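Side-chain contacts in beta-1,4-mannanase (Aplysia kurodai, PDB 3VUP), which hydrolyses beta-1,4-mannans, probably as a digestive enzyme of the sea hare, on a TIM-barrel catalytic fold: residues A[46-51]-A[104-109]; A[61-66]-A[90-95]; A[157-162]-A[209-214]; A[176-181]-A[199-204]. All coordinates share one frame; numbering follows the deposited sequence.

Contact 1: residues A[46-51]-A[104-109]; sequences PEFKKL and ILVFPC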
loop_
_atom_site.group_PDB
_atom_site.type_symbol
_atom_site.label_atom_id
_atom_site.label_comp_id
_atom_site.label_asym_id
_atom_site.label_seq_id
_atom_site.Cartn_x
_atom_site.Cartn_y
_atom_site.Cartn_z
ATOM N N PRO A 46 18.362 5.743 -9.541
ATOM C CA PRO A 46 18.947 4.479 -10.015
ATOM C C PRO A 46 18.120 3.245 -9.656
ATOM O O PRO A 46 18.189 2.256 -10.384
ATOM C CB PRO A 46 20.305 4.435 -9.309
ATOM C CG PRO A 46 20.661 5.861 -9.137
ATOM C CD PRO A 46 19.361 6.567 -8.836
ATOM N N GLU A 47 17.359 3.288 -8.568
ATOM C CA GLU A 47 16.499 2.162 -8.236
ATOM C C GLU A 47 15.360 2.025 -9.242
ATOM O O GLU A 47 14.957 0.916 -9.582
ATOM C CB GLU A 47 15.978 2.268 -6.801
ATOM C CG GLU A 47 17.088 2.256 -5.764
ATOM C CD GLU A 47 17.861 0.947 -5.725
ATOM O OE1 GLU A 47 17.291 -0.112 -6.075
ATOM O OE2 GLU A 47 19.048 0.980 -5.339
ATOM N N PHE A 48 14.825 3.146 -9.715
ATOM C CA PHE A 48 13.844 3.082 -10.792
ATOM C C PHE A 48 14.460 2.511 -12.072
ATOM O O PHE A 48 13.847 1.700 -12.762
ATOM C CB PHE A 48 13.230 4.456 -11.065
ATOM C CG PHE A 48 12.142 4.834 -10.094
ATOM C CD1 PHE A 48 10.827 4.497 -10.353
ATOM C CD2 PHE A 48 12.431 5.505 -8.915
ATOM C CE1 PHE A 48 9.817 4.828 -9.468
ATOM C CE2 PHE A 48 11.417 5.844 -8.025
ATOM C CZ PHE A 48 10.112 5.506 -8.308
ATOM N N LYS A 49 15.670 2.941 -12.403
ATOM C CA LYS A 49 16.327 2.437 -13.602
ATOM C C LYS A 49 16.571 0.934 -13.512
ATOM O O LYS A 49 16.267 0.198 -14.449
ATOM C CB LYS A 49 17.639 3.163 -13.853
ATOM C CG LYS A 49 18.335 2.685 -15.117
ATOM C CD LYS A 49 19.617 3.448 -15.367
ATOM C CE LYS A 49 20.130 3.226 -16.781
ATOM N NZ LYS A 49 20.436 1.799 -17.041
ATOM N N LYS A 50 17.118 0.476 -12.390
ATOM C CA LYS A 50 17.389 -0.950 -12.217
ATOM C C LYS A 50 16.110 -1.775 -12.299
ATOM O O LYS A 50 16.095 -2.848 -12.906
ATOM C CB LYS A 50 18.102 -1.219 -10.892
ATOM C CG LYS A 50 19.540 -0.743 -10.894
ATOM C CD LYS A 50 20.282 -1.150 -9.636
ATOM C CE LYS A 50 19.739 -0.419 -8.416
ATOM N NZ LYS A 50 20.545 -0.700 -7.191
ATOM N N LEU A 51 15.039 -1.273 -11.692
ATOM C CA LEU A 51 13.764 -1.971 -11.734
ATOM C C LEU A 51 13.222 -2.073 -13.156
ATOM O O LEU A 51 12.792 -3.140 -13.593
ATOM C CB LEU A 51 12.757 -1.265 -10.834
ATOM C CG LEU A 51 11.348 -1.847 -10.833
ATOM C CD1 LEU A 51 11.363 -3.296 -10.354
ATOM C CD2 LEU A 51 10.434 -0.995 -9.968
ATOM N N ILE A 104 7.627 3.250 -14.992
ATOM C CA ILE A 104 7.264 2.638 -13.724
ATOM C C ILE A 104 6.045 3.338 -13.131
ATOM O O ILE A 104 6.026 4.556 -12.968
ATOM C CB ILE A 104 8.424 2.718 -12.703
ATOM C CG1 ILE A 104 9.671 2.002 -13.221
ATOM C CG2 ILE A 104 7.990 2.171 -11.344
ATOM C CD1 ILE A 104 9.506 0.522 -13.432
ATOM N N LEU A 105 5.030 2.544 -12.809
ATOM C CA LEU A 105 3.875 2.994 -12.046
ATOM C C LEU A 105 4.214 3.037 -10.560
ATOM O O LEU A 105 4.762 2.081 -10.011
ATOM C CB LEU A 105 2.706 2.043 -12.263
ATOM C CG LEU A 105 2.118 2.016 -13.673
ATOM C CD1 LEU A 105 1.290 0.759 -13.866
ATOM C CD2 LEU A 105 1.278 3.255 -13.926
ATOM N N VAL A 106 3.880 4.153 -9.926
ATOM C CA VAL A 106 4.237 4.401 -8.538
ATOM C C VAL A 106 3.041 4.213 -7.618
ATOM O O VAL A 106 1.933 4.671 -7.925
ATOM C CB VAL A 106 4.779 5.828 -8.386
ATOM C CG1 VAL A 106 5.199 6.104 -6.962
ATOM C CG2 VAL A 106 5.934 6.022 -9.297
ATOM N N PHE A 107 3.286 3.543 -6.494
ATOM C CA PHE A 107 2.276 3.331 -5.465
ATOM C C PHE A 107 2.793 3.899 -4.148
ATOM O O PHE A 107 3.416 3.196 -3.365
ATOM C CB PHE A 107 1.943 1.835 -5.368
ATOM C CG PHE A 107 1.360 1.281 -6.638
ATOM C CD1 PHE A 107 -0.006 1.206 -6.814
ATOM C CD2 PHE A 107 2.185 0.884 -7.677
ATOM C CE1 PHE A 107 -0.543 0.726 -8.000
ATOM C CE2 PHE A 107 1.651 0.402 -8.868
ATOM C CZ PHE A 107 0.288 0.322 -9.028
ATOM N N PRO A 108 2.563 5.198 -3.915
ATOM C CA PRO A 108 3.006 5.790 -2.652
ATOM C C PRO A 108 2.175 5.237 -1.505
ATOM O O PRO A 108 0.947 5.157 -1.609
ATOM C CB PRO A 108 2.709 7.283 -2.844
ATOM C CG PRO A 108 2.560 7.469 -4.335
ATOM C CD PRO A 108 1.940 6.188 -4.806
ATOM N N CYS A 109 2.848 4.874 -0.417
ATOM C CA CYS A 109 2.183 4.386 0.782
ATOM C C CYS A 109 2.279 5.469 1.851
ATOM O O CYS A 109 3.375 5.817 2.290
ATOM C CB CYS A 109 2.827 3.082 1.256
ATOM S SG CYS A 109 2.130 2.448 2.792
#
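Phe48 and Leu51, one turn apart on helix 36-53, receive the branched side chain of Ile104 where the chain enters strand 105-112. The phenyl ring offers an edge rather than a face: Ile104 CG2 sits 3.7 Å from Phe48 CE1, and Ile104 CB lies in the ring plane, 3.8 Å from Phe48 CD1. The two branches of Ile104 divide the work. With CG2 anti to the backbone N and CG1 anti to the carbonyl carbon (chi1 -60°), CG2 fits against the ring edge while CD1, at the end of the other branch, reaches Leu51 CD2 at 3.9 Å. The isoleucine is thus a bump seated in the hollow between ring and leucine. This is the outer layer of a TIM barrel, where helices pack on the backs of the parallel strands; Leu51 and Ile104 also share Met59 of the neighbouring strand 58-65. Farther along strand 105-112, Val106 brings CG2 to 4.1 Å from Phe48 CE1, so CE1 of the ring touches both Ile104 and Val106, the valine obliquely. Replacing Ile104 with an alanine would probably open a gap between the Phe48 edge and Leu51, leaving the leucine methyl without this partner. Helix 88-101 closes in beside the ring, with Leu95 and Ala99 touching Phe48, and with Leu96 and Ala99 touching Val106.

Contact 2: residues A[61-66]-A[90-95]; sequences LWIHIQ and DDMKDL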
loop_
_atom_site.group_PDB
_atom_site.type_symbol
_atom_site.label_atom_id
_atom_site.label_comp_id
_atom_site.label_asym_id
_atom_site.label_seq_id
_atom_site.Cartn_x
_atom_site.Cartn_y
_atom_site.Cartn_z
ATOM N N LEU A 61 6.538 2.669 -2.513
ATOM C CA LEU A 61 7.499 3.344 -1.641
ATOM C C LEU A 61 6.735 4.181 -0.629
ATOM O O LEU A 61 5.592 4.583 -0.867
ATOM C CB LEU A 61 8.513 4.186 -2.425
ATOM C CG LEU A 61 8.099 5.563 -2.951
ATOM C CD1 LEU A 61 9.310 6.265 -3.539
ATOM C CD2 LEU A 61 7.002 5.465 -3.994
ATOM N N TRP A 62 7.359 4.404 0.517
ATOM C CA TRP A 62 6.650 4.924 1.672
ATOM C C TRP A 62 6.943 6.401 1.878
ATOM O O TRP A 62 8.085 6.846 1.733
ATOM C CB TRP A 62 7.022 4.141 2.920
ATOM C CG TRP A 62 6.671 2.672 2.914
ATOM C CD1 TRP A 62 6.297 1.881 1.861
ATOM C CD2 TRP A 62 6.712 1.826 4.051
ATOM N NE1 TRP A 62 6.075 0.589 2.294
ATOM C CE2 TRP A 62 6.332 0.534 3.642
ATOM C CE3 TRP A 62 7.012 2.045 5.398
ATOM C CZ2 TRP A 62 6.269 -0.544 4.535
ATOM C CZ3 TRP A 62 6.950 0.994 6.274
ATOM C CH2 TRP A 62 6.590 -0.292 5.842
ATOM N N ILE A 63 5.899 7.147 2.238
ATOM C CA ILE A 63 5.947 8.602 2.273
ATOM C C ILE A 63 5.981 9.147 3.705
ATOM O O ILE A 63 7.064 9.388 4.233
ATOM C CB ILE A 63 4.783 9.232 1.453
ATOM C CG1 ILE A 63 4.659 8.563 0.066
ATOM C CG2 ILE A 63 4.970 10.734 1.341
ATOM C CD1 ILE A 63 5.898 8.641 -0.798
ATOM N N HIS A 64 4.826 9.341 4.345
ATOM C CA HIS A 64 4.814 9.954 5.680
ATOM C C HIS A 64 5.316 8.998 6.762
ATOM O O HIS A 64 6.003 9.411 7.706
ATOM C CB HIS A 64 3.415 10.413 6.110
ATOM C CG HIS A 64 2.672 11.261 5.116
ATOM N ND1 HIS A 64 3.223 12.343 4.462
ATOM C CD2 HIS A 64 1.371 11.221 4.744
ATOM C CE1 HIS A 64 2.300 12.907 3.699
ATOM N NE2 HIS A 64 1.166 12.251 3.859
ATOM N N ILE A 65 4.906 7.734 6.646
ATOM C CA ILE A 65 5.235 6.664 7.586
ATOM C C ILE A 65 4.515 6.910 8.915
ATOM O O ILE A 65 3.337 6.567 9.032
ATOM C CB ILE A 65 6.753 6.386 7.662
ATOM C CG1 ILE A 65 7.280 6.206 6.229
ATOM C CG2 ILE A 65 7.022 5.148 8.480
ATOM C CD1 ILE A 65 8.656 5.606 6.124
ATOM N N GLN A 66 5.173 7.524 9.896
ATOM C CA GLN A 66 4.459 7.911 11.112
ATOM C C GLN A 66 4.580 9.406 11.405
ATOM O O GLN A 66 4.442 9.844 12.542
ATOM C CB GLN A 66 4.871 7.037 12.302
ATOM C CG GLN A 66 4.540 5.578 12.024
ATOM C CD GLN A 66 4.699 4.653 13.210
ATOM O OE1 GLN A 66 5.667 4.746 13.974
ATOM N NE2 GLN A 66 3.755 3.717 13.357
ATOM N N ASP A 90 6.175 19.819 -5.124
ATOM C CA ASP A 90 7.164 19.632 -6.183
ATOM C C ASP A 90 7.812 18.249 -6.115
ATOM O O ASP A 90 8.067 17.621 -7.145
ATOM C CB ASP A 90 8.269 20.695 -6.100
ATOM C CG ASP A 90 7.790 22.093 -6.468
ATOM O OD1 ASP A 90 6.785 22.230 -7.195
ATOM O OD2 ASP A 90 8.444 23.064 -6.031
ATOM N N ASP A 91 8.100 17.789 -4.899
ATOM C CA ASP A 91 8.761 16.507 -4.703
ATOM C C ASP A 91 7.899 15.363 -5.225
ATOM O O ASP A 91 8.390 14.458 -5.907
ATOM C CB ASP A 91 9.053 16.265 -3.221
ATOM C CG ASP A 91 10.072 17.236 -2.641
ATOM O OD1 ASP A 91 10.834 17.878 -3.404
ATOM O OD2 ASP A 91 10.111 17.334 -1.392
ATOM N N MET A 92 6.613 15.399 -4.900
ATOM C CA MET A 92 5.724 14.328 -5.325
ATOM C C MET A 92 5.556 14.330 -6.847
ATOM O O MET A 92 5.548 13.267 -7.477
ATOM C CB MET A 92 4.380 14.418 -4.603
ATOM C CG MET A 92 4.484 14.184 -3.089
ATOM S SD MET A 92 5.150 12.562 -2.626
ATOM C CE MET A 92 3.864 11.466 -3.230
ATOM N N LYS A 93 5.463 15.514 -7.446
ATOM C CA LYS A 93 5.389 15.598 -8.896
ATOM C C LYS A 93 6.675 15.091 -9.543
ATOM O O LYS A 93 6.630 14.344 -10.516
ATOM C CB LYS A 93 5.075 17.023 -9.361
ATOM C CG LYS A 93 5.222 17.195 -10.874
ATOM C CD LYS A 93 4.309 18.260 -11.450
ATOM C CE LYS A 93 4.238 18.134 -12.970
ATOM N NZ LYS A 93 5.586 18.167 -13.610
ATOM N N ASP A 94 7.820 15.485 -8.993
ATOM C CA ASP A 94 9.092 15.066 -9.560
ATOM C C ASP A 94 9.319 13.562 -9.417
ATOM O O ASP A 94 9.903 12.931 -10.302
ATOM C CB ASP A 94 10.250 15.853 -8.952
ATOM C CG ASP A 94 11.497 15.788 -9.805
ATOM O OD1 ASP A 94 11.400 16.046 -11.024
ATOM O OD2 ASP A 94 12.573 15.469 -9.264
ATOM N N LEU A 95 8.869 12.994 -8.302
ATOM C CA LEU A 95 8.896 11.549 -8.128
ATOM C C LEU A 95 8.187 10.878 -9.300
ATOM O O LEU A 95 8.713 9.955 -9.922
ATOM C CB LEU A 95 8.203 11.167 -6.820
ATOM C CG LEU A 95 7.817 9.691 -6.665
ATOM C CD1 LEU A 95 9.034 8.774 -6.613
ATOM C CD2 LEU A 95 6.956 9.525 -5.427
#
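No aromatic ring takes part where Leu61 and Ile63 meet Leu95 and Met92. The indole of Trp62, between Leu61 and Ile63 in sequence, packs instead on Cys109 and Asn161, with Ile65 CD1 at its edge and in its plane. The flat groups of other elements serve as walls: Trp37 of helix 36-53 borders Leu95, and Trp157 borders Met92. Within this frame the contact consists of two separate pairs. Leu61 and Leu95 reach toward each other tip to tip, their CD1 atoms 4.0 Å apart. The strand leucine holds CG between its backbone N and carbonyl carbon (chi1 79°), a tight setting for CG that sends the branched end out toward the helix. In the second pair, Ile63 CD1 stands 4.2 Å from Met92 CE, so each side chain uses its last carbon. Met92 folds through three successive bends, which carry the methyl from the flank of helix 88-101 to the isoleucine. Strand 58-65, this helix and strand 105-112 form a beta-alpha-beta crossover of the TIM barrel. Asp91 and Asp94 take their partners elsewhere, Asp94 in a salt bridge with Lys41. With methyl groups alone in touch and just 147 Å² buried, cohesion here comes from dispersion and the exclusion of water, which impose no directional demand on the partners.

Contact 3: residues A[157-162]-A[209-214]; sequences WDLMNE and DAIKTT
Strand 157-161 and the last turns of helix 197-214 approach most closely at Trp157 and Ile211, whose CA atoms lie 8.4 Å apart. Ile211 alone supplies the helix side. Its CG2 comes obliquely to the five-membered part of the indole, 3.6 Å from Trp157 CD1. The other branch, extended by a chi2 of 167°, carries CD1 past the Trp157 CB at 3.8 Å to Leu159 CD2 at 3.6 Å; Ile211 and Leu159 slide by each other in opposite directions. With an alanine here instead of Ile211, Leu159 would probably lose this neighbour and the indole part of its support. Val220 of the next strand also touches both Leu159 and Ile211. Asp158, directed to the opposite side of the strand, pairs with Arg60. From Trp157 to Leu159 the residues alternate, apolar toward the helix and polar inward, as in a TIM barrel; just beyond, Asn161 and Glu162, which hydrogen-bond a Tris molecule probably from the crystallisation liquor, form an Asn-Glu pair as at the end of the fourth strand in clan GH-A glycosidases.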
loop_
_atom_site.group_PDB
_atom_site.type_symbol
_atom_site.label_atom_id
_atom_site.label_comp_id
_atom_site.label_asym_id
_atom_site.label_seq_id
_atom_site.Cartn_x
_atom_site.Cartn_y
_atom_site.Cartn_z
ATOM N N TRP A 157 -2.779 5.049 -4.703
ATOM C CA TRP A 157 -2.404 5.480 -3.364
ATOM C C TRP A 157 -2.671 4.355 -2.375
ATOM O O TRP A 157 -3.787 3.856 -2.296
ATOM C CB TRP A 157 -3.230 6.701 -2.946
ATOM C CG TRP A 157 -2.976 7.929 -3.768
ATOM C CD1 TRP A 157 -3.740 8.402 -4.803
ATOM C CD2 TRP A 157 -1.887 8.854 -3.623
ATOM N NE1 TRP A 157 -3.195 9.557 -5.303
ATOM C CE2 TRP A 157 -2.059 9.858 -4.601
ATOM C CE3 TRP A 157 -0.785 8.936 -2.759
ATOM C CZ2 TRP A 157 -1.170 10.929 -4.744
ATOM C CZ3 TRP A 157 0.104 9.997 -2.907
ATOM C CH2 TRP A 157 -0.097 10.980 -3.890
ATOM N N ASP A 158 -1.641 3.946 -1.641
ATOM C CA ASP A 158 -1.782 2.962 -0.573
ATOM C C ASP A 158 -1.890 3.766 0.726
ATOM O O ASP A 158 -0.936 4.427 1.143
ATOM C CB ASP A 158 -0.564 2.035 -0.577
ATOM C CG ASP A 158 -0.557 1.015 0.560
ATOM O OD1 ASP A 158 -1.314 1.176 1.542
ATOM O OD2 ASP A 158 0.267 0.066 0.473
ATOM N N LEU A 159 -3.055 3.726 1.364
ATOM C CA LEU A 159 -3.274 4.568 2.537
ATOM C C LEU A 159 -2.413 4.196 3.728
ATOM O O LEU A 159 -2.024 5.058 4.506
ATOM C CB LEU A 159 -4.732 4.513 2.970
ATOM C CG LEU A 159 -5.747 4.969 1.935
ATOM C CD1 LEU A 159 -7.124 4.978 2.560
ATOM C CD2 LEU A 159 -5.402 6.340 1.377
ATOM N N MET A 160 -2.155 2.909 3.912
ATOM C CA MET A 160 -1.486 2.484 5.125
ATOM C C MET A 160 -0.878 1.115 5.010
ATOM O O MET A 160 -1.525 0.140 4.594
ATOM C CB MET A 160 -2.454 2.493 6.307
ATOM C CG MET A 160 -1.803 2.128 7.646
ATOM S SD MET A 160 -2.888 2.358 9.064
ATOM C CE MET A 160 -2.089 3.742 9.857
ATOM N N ASN A 161 0.376 1.039 5.425
ATOM C CA ASN A 161 1.030 -0.236 5.588
ATOM C C ASN A 161 0.646 -0.925 6.890
ATOM O O ASN A 161 0.911 -0.406 7.977
ATOM C CB ASN A 161 2.537 -0.063 5.578
ATOM C CG ASN A 161 3.231 -1.387 5.609
ATOM O OD1 ASN A 161 3.145 -2.145 4.647
ATOM N ND2 ASN A 161 3.868 -1.715 6.727
ATOM N N GLU A 162 0.023 -2.092 6.757
ATOM C CA GLU A 162 -0.222 -3.018 7.865
ATOM C C GLU A 162 -0.880 -2.388 9.102
ATOM O O GLU A 162 -0.291 -2.376 10.186
ATOM C CB GLU A 162 1.079 -3.739 8.235
ATOM C CG GLU A 162 1.653 -4.461 7.013
ATOM C CD GLU A 162 2.815 -5.398 7.301
ATOM O OE1 GLU A 162 3.391 -5.352 8.413
ATOM O OE2 GLU A 162 3.161 -6.188 6.382
ATOM N N ASP A 209 -11.966 8.682 0.348
ATOM C CA ASP A 209 -12.979 9.550 -0.232
ATOM C C ASP A 209 -12.372 10.882 -0.655
ATOM O O ASP A 209 -12.684 11.404 -1.724
ATOM C CB ASP A 209 -14.131 9.768 0.746
ATOM C CG ASP A 209 -15.257 10.595 0.150
ATOM O OD1 ASP A 209 -16.143 10.024 -0.525
ATOM O OD2 ASP A 209 -15.265 11.822 0.377
ATOM N N ALA A 210 -11.483 11.422 0.169
ATOM C CA ALA A 210 -10.816 12.671 -0.167
ATOM C C ALA A 210 -10.005 12.532 -1.453
ATOM O O ALA A 210 -10.035 13.412 -2.316
ATOM C CB ALA A 210 -9.925 13.116 0.977
ATOM N N ILE A 211 -9.283 11.424 -1.579
ATOM C CA ILE A 211 -8.491 11.183 -2.779
ATOM C C ILE A 211 -9.371 11.145 -4.027
ATOM O O ILE A 211 -9.092 11.814 -5.021
ATOM C CB ILE A 211 -7.654 9.896 -2.647
ATOM C CG1 ILE A 211 -6.559 10.086 -1.594
ATOM C CG2 ILE A 211 -7.056 9.490 -4.000
ATOM C CD1 ILE A 211 -5.889 8.813 -1.184
ATOM N N LYS A 212 -10.451 10.376 -3.966
ATOM C CA LYS A 212 -11.298 10.194 -5.141
ATOM C C LYS A 212 -12.332 11.299 -5.384
ATOM O O LYS A 212 -13.047 11.279 -6.388
ATOM C CB LYS A 212 -11.887 8.792 -5.181
ATOM C CG LYS A 212 -10.815 7.767 -5.536
ATOM C CD LYS A 212 -11.348 6.351 -5.677
ATOM C CE LYS A 212 -11.581 5.704 -4.323
ATOM N NZ LYS A 212 -12.039 4.299 -4.475
ATOM N N THR A 213 -12.409 12.260 -4.472
ATOM C CA THR A 213 -13.130 13.502 -4.731
ATOM C C THR A 213 -12.200 14.461 -5.474
ATOM O O THR A 213 -12.604 15.166 -6.392
ATOM C CB THR A 213 -13.603 14.194 -3.426
ATOM O OG1 THR A 213 -14.421 13.304 -2.662
ATOM C CG2 THR A 213 -14.408 15.444 -3.739
ATOM N N THR A 214 -10.937 14.466 -5.068
ATOM C CA THR A 214 -9.950 15.398 -5.598
ATOM C C THR A 214 -9.390 14.946 -6.948
ATOM O O THR A 214 -9.213 15.760 -7.859
ATOM C CB THR A 214 -8.832 15.586 -4.565
ATOM O OG1 THR A 214 -9.402 16.066 -3.344
ATOM C CG2 THR A 214 -7.800 16.576 -5.049
#

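Contact 4: residues A[176-181]-A[199-204]; sequences KCYDTT and DILRFL
Leu201 holds CG anti to its carbonyl carbon and CD1 anti to CA (chi2 173°), an extended form that drives one methyl from helix 197-214 into the corner made by Cys177 and Tyr178. Tyr178 likewise has CG anti to its carbonyl carbon (chi1 -50°), which brings a ring edge within reach. Leu201 CD1 lies near the plane of that ring, 4.0 Å from Tyr178 CE1, so the tyrosine meets it edge on. The same methyl stands 3.7 Å from Cys177 O and 4.4 Å from Cys177 CB. A single carbon therefore serves the whole junction, with 90 Å² buried. The segment 176-181 belongs to the long loop that follows strand 157-161, and the contact ties it back to the helix ending that connection. Cys177 also forms the disulfide with Cys244 on helix 242-249, whose Leu247 and Ala248 touch Tyr178 and Leu201, respectively. Further along the loop, Asp179 OD2 closes an Asx turn. It takes Thr181 N at 2.9 Å from above the carboxylate plane and Thr181 OG1 at 2.7 Å on its syn lone pair. Two donors thus grip one oxygen. Toward the helix the contact is purely van der Waals: the carbonyl of Cys177 has its hydrogen bond with His239, and the leucine methyl merely packs against it, while the covalent anchoring comes from the disulfide.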
loop_
_atom_site.group_PDB
_atom_site.type_symbol
_atom_site.label_atom_id
_atom_site.label_comp_id
_atom_site.label_asym_id
_atom_site.label_seq_id
_atom_site.Cartn_x
_atom_site.Cartn_y
_atom_site.Cartn_z
ATOM N N LYS A 176 -20.013 -6.652 13.047
ATOM C CA LYS A 176 -19.035 -7.533 12.419
ATOM C C LYS A 176 -17.831 -6.769 11.875
ATOM O O LYS A 176 -16.694 -7.225 12.006
ATOM C CB LYS A 176 -19.712 -8.338 11.305
ATOM C CG LYS A 176 -18.779 -9.217 10.485
ATOM C CD LYS A 176 -19.553 -10.042 9.454
ATOM C CE LYS A 176 -18.614 -10.787 8.510
ATOM N NZ LYS A 176 -18.057 -9.914 7.435
ATOM N N CYS A 177 -18.062 -5.600 11.279
ATOM C CA CYS A 177 -16.956 -4.823 10.731
ATOM C C CYS A 177 -15.901 -4.446 11.760
ATOM O O CYS A 177 -14.762 -4.150 11.382
ATOM C CB CYS A 177 -17.464 -3.538 10.077
ATOM S SG CYS A 177 -18.456 -3.783 8.612
ATOM N N TYR A 178 -16.277 -4.423 13.039
ATOM C CA TYR A 178 -15.355 -3.983 14.086
ATOM C C TYR A 178 -14.823 -5.126 14.956
ATOM O O TYR A 178 -13.877 -4.937 15.716
ATOM C CB TYR A 178 -16.022 -2.936 14.992
ATOM C CG TYR A 178 -16.688 -1.775 14.268
ATOM C CD1 TYR A 178 -16.233 -1.329 13.030
ATOM C CD2 TYR A 178 -17.780 -1.124 14.829
ATOM C CE1 TYR A 178 -16.853 -0.274 12.371
ATOM C CE2 TYR A 178 -18.402 -0.067 14.184
ATOM C CZ TYR A 178 -17.933 0.356 12.953
ATOM O OH TYR A 178 -18.545 1.404 12.293
ATOM N N ASP A 179 -15.432 -6.301 14.852
ATOM C CA ASP A 179 -15.102 -7.432 15.711
ATOM C C ASP A 179 -13.790 -8.072 15.260
ATOM O O ASP A 179 -13.631 -8.361 14.078
ATOM C CB ASP A 179 -16.240 -8.446 15.619
ATOM C CG ASP A 179 -16.021 -9.652 16.494
ATOM O OD1 ASP A 179 -16.696 -9.748 17.542
ATOM O OD2 ASP A 179 -15.177 -10.504 16.132
ATOM N N THR A 180 -12.866 -8.315 16.193
ATOM C CA THR A 180 -11.580 -8.908 15.826
ATOM C C THR A 180 -11.363 -10.267 16.481
ATOM O O THR A 180 -10.229 -10.734 16.603
ATOM C CB THR A 180 -10.398 -7.976 16.138
ATOM O OG1 THR A 180 -10.382 -7.695 17.539
ATOM C CG2 THR A 180 -10.523 -6.677 15.368
ATOM N N THR A 181 -12.442 -10.920 16.898
ATOM C CA THR A 181 -12.288 -12.244 17.477
ATOM C C THR A 181 -11.661 -13.261 16.513
ATOM O O THR A 181 -10.897 -14.122 16.944
ATOM C CB THR A 181 -13.601 -12.787 18.077
ATOM O OG1 THR A 181 -14.595 -12.930 17.053
ATOM C CG2 THR A 181 -14.102 -11.864 19.176
ATOM N N ASP A 199 -12.347 3.301 14.475
ATOM C CA ASP A 199 -11.425 4.408 14.271
ATOM C C ASP A 199 -10.569 4.217 13.023
ATOM O O ASP A 199 -10.428 5.149 12.226
ATOM C CB ASP A 199 -10.506 4.607 15.479
ATOM C CG ASP A 199 -11.221 5.173 16.685
ATOM O OD1 ASP A 199 -12.175 5.959 16.533
ATOM O OD2 ASP A 199 -10.799 4.839 17.806
ATOM N N ILE A 200 -9.983 3.034 12.841
ATOM C CA ILE A 200 -9.119 2.829 11.679
ATOM C C ILE A 200 -9.924 2.841 10.382
ATOM O O ILE A 200 -9.455 3.351 9.364
ATOM C CB ILE A 200 -8.230 1.550 11.781
ATOM C CG1 ILE A 200 -6.936 1.738 10.987
ATOM C CG2 ILE A 200 -8.962 0.304 11.292
ATOM C CD1 ILE A 200 -5.973 2.745 11.585
ATOM N N LEU A 201 -11.148 2.325 10.415
ATOM C CA LEU A 201 -11.964 2.328 9.208
ATOM C C LEU A 201 -12.417 3.739 8.836
ATOM O O LEU A 201 -12.511 4.060 7.650
ATOM C CB LEU A 201 -13.130 1.346 9.312
ATOM C CG LEU A 201 -12.732 -0.126 9.388
ATOM C CD1 LEU A 201 -13.965 -0.970 9.671
ATOM C CD2 LEU A 201 -12.028 -0.571 8.108
ATOM N N ARG A 202 -12.705 4.581 9.825
ATOM C CA ARG A 202 -13.002 5.973 9.533
ATOM C C ARG A 202 -11.782 6.637 8.898
ATOM O O ARG A 202 -11.894 7.347 7.901
ATOM C CB ARG A 202 -13.412 6.729 10.794
ATOM C CG ARG A 202 -13.572 8.220 10.552
ATOM C CD ARG A 202 -13.917 8.987 11.823
ATOM N NE ARG A 202 -12.837 8.963 12.805
ATOM C CZ ARG A 202 -12.886 8.288 13.947
ATOM N NH1 ARG A 202 -13.960 7.573 14.257
ATOM N NH2 ARG A 202 -11.855 8.326 14.779
ATOM N N PHE A 203 -10.618 6.406 9.492
ATOM C CA PHE A 203 -9.344 6.938 9.011
ATOM C C PHE A 203 -9.135 6.584 7.542
ATOM O O PHE A 203 -8.776 7.442 6.732
ATOM C CB PHE A 203 -8.250 6.360 9.922
ATOM C CG PHE A 203 -6.825 6.701 9.546
ATOM C CD1 PHE A 203 -6.256 7.918 9.898
ATOM C CD2 PHE A 203 -6.020 5.742 8.958
ATOM C CE1 PHE A 203 -4.922 8.190 9.606
ATOM C CE2 PHE A 203 -4.695 6.007 8.661
ATOM C CZ PHE A 203 -4.143 7.227 8.986
ATOM N N LEU A 204 -9.386 5.325 7.206
ATOM C CA LEU A 204 -9.239 4.865 5.833
ATOM C C LEU A 204 -10.333 5.411 4.907
ATOM O O LEU A 204 -10.043 5.911 3.820
ATOM C CB LEU A 204 -9.188 3.336 5.799
ATOM C CG LEU A 204 -8.015 2.687 6.552
ATOM C CD1 LEU A 204 -8.217 1.183 6.673
ATOM C CD2 LEU A 204 -6.688 2.990 5.877
#

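In the fold
Contacts 1, 2 and 3 are buried apolar seams between the barrel strands and the helices around them; contact 4 is also largely buried but lies farther out, its centre about 18 Å from the chain's centre, on a loop with a partly exposed tyrosine. Strands 58-65, 105-112 and 157-161 are consecutive neighbours in the barrel, so the first three contacts touch: Cys109 bonds through its backbone to Leu61 and Ile63, and Pro108 and Asp158 share a backbone hydrogen bond. Contact 2 nests inside the loop closed by contact 1, as contact 4 does inside contact 3, with which it shares helix 197-214. The inner contacts rely on side-chain packing; the outer one adds a disulfide beside it.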